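Local structure of protein YCGM (Escherichia coli, 1NR9) at residues K93-A101 with G134-P145. The protein belongs to the fumarylacetoacetate hydrolase (FAH) family and carries a bound magnesium ion, but its precise function is not established here. Numbering follows the deposited sequence.
Sequences KAIAGYGVA and GFIPAAEFTGDP
The ring of Tyr98, on strand 95-102, is packed between Pro145 and Ile95 and meets Phe141, in the loop that follows strand 130-137. Pro145 lies over one face of this ring in a CH-pi contact, CG standing 3.9 Å from the ring centroid and displaced toward the CZ rim. The opposite face is covered, again near the rim, by CD1 of Ile95 from the same strand. Tyr98 CD2 sits over a face of the Phe141 ring, 4.0 Å from Phe141 CG, with the two planes inclined at 42°. Two first torsions bring the rings together: Tyr98 turns CG beside its backbone N (chi1 -50°), whereas Phe141 swings CG anti to its own (chi1 -175°). At its edge, the Phe141 ring meets CG2 of Ile136.

Ile136 N to Tyr98 O (2.7 Å) and Tyr98 N to Ile136 O (2.9 Å) form the antiparallel hydrogen-bonded pair, and Ala138 N adds a bond to Ala96 O (3.1 Å) from above the carbonyl plane. Gly97 and Gly99 bring bare backbone against Phe135, whose CD2 lies 3.5 Å from Gly99 N; that ring continues onto Ala76 and Leu78. A classic beta bulge, with Ala96 and Gly97 both opposite Leu78, interrupts the pairing with strand 69-79. Strand 95-102 thus runs between two antiparallel neighbours, 69-79 and 130-137, in the mixed beta-sheet of this FAH-family fold.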
# COMPACT_ATOMS: atom_id res chain seq x y z
N LYS A 93 -3.33 11.33 -21.87
CA LYS A 93 -2.04 11.99 -22.04
C LYS A 93 -0.94 11.54 -21.08
O LYS A 93 0.25 11.68 -21.39
CB LYS A 93 -2.22 13.50 -21.92
CG LYS A 93 -2.61 14.20 -23.21
CD LYS A 93 -1.47 14.11 -24.22
CE LYS A 93 -1.78 14.89 -25.48
NZ LYS A 93 -0.66 14.79 -26.46
N ALA A 94 -1.32 10.98 -19.94
CA ALA A 94 -0.33 10.57 -18.96
C ALA A 94 0.21 9.14 -19.00
O ALA A 94 1.36 8.92 -18.62
CB ALA A 94 -0.86 10.86 -17.56
N ILE A 95 -0.59 8.17 -19.43
CA ILE A 95 -0.09 6.80 -19.44
C ILE A 95 1.17 6.71 -20.30
O ILE A 95 1.18 7.13 -21.46
CB ILE A 95 -1.18 5.78 -19.86
CG1 ILE A 95 -0.79 5.10 -21.16
CG2 ILE A 95 -2.53 6.44 -19.92
CD1 ILE A 95 0.22 3.99 -20.94
N ALA A 96 2.23 6.15 -19.71
CA ALA A 96 3.54 6.03 -20.35
C ALA A 96 3.89 4.72 -21.05
O ALA A 96 4.88 4.66 -21.78
CB ALA A 96 4.64 6.36 -19.31
N GLY A 97 3.10 3.68 -20.83
CA GLY A 97 3.42 2.42 -21.47
C GLY A 97 2.57 1.26 -20.98
O GLY A 97 1.75 1.43 -20.08
N TYR A 98 2.76 0.09 -21.59
CA TYR A 98 2.01 -1.10 -21.22
C TYR A 98 2.94 -2.31 -21.15
O TYR A 98 3.91 -2.39 -21.93
CB TYR A 98 0.91 -1.37 -22.24
CG TYR A 98 0.05 -0.17 -22.56
CD1 TYR A 98 -1.18 0.02 -21.93
CD2 TYR A 98 0.46 0.77 -23.51
CE1 TYR A 98 -1.98 1.12 -22.24
CE2 TYR A 98 -0.33 1.86 -23.83
CZ TYR A 98 -1.55 2.03 -23.19
OH TYR A 98 -2.33 3.11 -23.51
N GLY A 99 2.63 -3.22 -20.23
CA GLY A 99 3.38 -4.45 -20.01
C GLY A 99 2.47 -5.45 -19.30
O GLY A 99 1.27 -5.19 -19.15
N VAL A 100 3.02 -6.59 -18.87
CA VAL A 100 2.21 -7.60 -18.17
C VAL A 100 2.67 -7.90 -16.77
O VAL A 100 3.86 -7.86 -16.45
CB VAL A 100 2.18 -8.95 -18.90
CG1 VAL A 100 1.16 -8.92 -19.98
CG2 VAL A 100 3.56 -9.28 -19.43
N ALA A 101 1.71 -8.26 -15.92
CA ALA A 101 2.02 -8.57 -14.55
C ALA A 101 1.22 -9.76 -14.04
O ALA A 101 0.29 -10.24 -14.69
CB ALA A 101 1.74 -7.37 -13.67
N GLY A 134 8.71 -5.86 -18.74
CA GLY A 134 9.20 -4.55 -19.11
C GLY A 134 8.01 -3.84 -19.72
O GLY A 134 6.97 -4.45 -19.92
N PHE A 135 8.16 -2.55 -20.04
CA PHE A 135 7.06 -1.80 -20.61
C PHE A 135 7.28 -1.38 -22.05
O PHE A 135 8.40 -1.15 -22.48
CB PHE A 135 6.78 -0.53 -19.80
CG PHE A 135 6.12 -0.79 -18.49
CD1 PHE A 135 6.85 -0.78 -17.31
CD2 PHE A 135 4.75 -1.03 -18.44
CE1 PHE A 135 6.23 -1.01 -16.08
CE2 PHE A 135 4.11 -1.26 -17.22
CZ PHE A 135 4.86 -1.25 -16.04
N ILE A 136 6.18 -1.27 -22.78
CA ILE A 136 6.23 -0.86 -24.16
C ILE A 136 5.66 0.56 -24.19
O ILE A 136 4.52 0.80 -23.78
CB ILE A 136 5.38 -1.79 -25.04
CG1 ILE A 136 6.09 -3.14 -25.17
CG2 ILE A 136 5.15 -1.18 -26.40
CD1 ILE A 136 5.21 -4.21 -25.76
N PRO A 137 6.48 1.53 -24.65
CA PRO A 137 6.10 2.95 -24.74
C PRO A 137 4.70 3.13 -25.30
O PRO A 137 4.33 2.46 -26.26
CB PRO A 137 7.18 3.53 -25.63
CG PRO A 137 8.39 2.73 -25.20
CD PRO A 137 7.84 1.32 -25.16
N ALA A 138 3.93 4.03 -24.71
CA ALA A 138 2.57 4.26 -25.16
C ALA A 138 2.49 4.41 -26.68
O ALA A 138 1.76 3.66 -27.34
CB ALA A 138 2.00 5.50 -24.50
N ALA A 139 3.23 5.36 -27.22
CA ALA A 139 3.24 5.61 -28.65
C ALA A 139 4.28 4.73 -29.35
O ALA A 139 5.12 5.20 -30.11
CB ALA A 139 3.51 7.08 -28.93
N GLU A 140 4.21 3.43 -29.07
CA GLU A 140 5.13 2.47 -29.64
C GLU A 140 4.43 1.13 -29.53
O GLU A 140 4.87 0.12 -30.08
CB GLU A 140 6.44 2.47 -28.86
CG GLU A 140 7.60 1.76 -29.54
CD GLU A 140 8.96 2.22 -29.03
OE1 GLU A 140 9.26 3.43 -29.12
OE2 GLU A 140 9.73 1.37 -28.53
N PHE A 141 3.31 1.14 -28.81
CA PHE A 141 2.50 -0.04 -28.60
C PHE A 141 1.69 -0.26 -29.87
O PHE A 141 0.84 0.56 -30.22
CB PHE A 141 1.55 0.19 -27.42
CG PHE A 141 0.73 -1.02 -27.04
CD1 PHE A 141 1.30 -2.06 -26.32
CD2 PHE A 141 -0.62 -1.10 -27.39
CE1 PHE A 141 0.54 -3.18 -25.95
CE2 PHE A 141 -1.38 -2.22 -27.03
CZ PHE A 141 -0.80 -3.26 -26.31
N THR A 142 1.98 -1.35 -30.57
CA THR A 142 1.24 -1.63 -31.79
C THR A 142 -0.04 -2.35 -31.41
O THR A 142 0.00 -3.46 -30.88
CB THR A 142 2.04 -2.54 -32.74
OG1 THR A 142 3.31 -1.94 -33.04
CG2 THR A 142 1.28 -2.75 -34.04
N GLY A 143 -1.18 -1.71 -31.67
CA GLY A 143 -2.44 -2.34 -31.34
C GLY A 143 -3.28 -1.54 -30.38
O GLY A 143 -2.85 -0.49 -29.89
N ASP A 144 -4.48 -2.03 -30.10
CA ASP A 144 -5.39 -1.33 -29.20
C ASP A 144 -5.34 -1.90 -27.79
O ASP A 144 -5.87 -2.98 -27.51
CB ASP A 144 -6.82 -1.38 -29.74
CG ASP A 144 -7.84 -0.82 -28.75
OD1 ASP A 144 -7.46 -0.00 -27.89
OD2 ASP A 144 -9.03 -1.20 -28.86
N PRO A 145 -4.69 -1.16 -26.87
CA PRO A 145 -4.60 -1.64 -25.49
C PRO A 145 -5.96 -2.17 -25.03
O PRO A 145 -6.04 -3.23 -24.43
CB PRO A 145 -4.18 -0.39 -24.73
CG PRO A 145 -3.32 0.31 -25.72
CD PRO A 145 -4.10 0.18 -27.00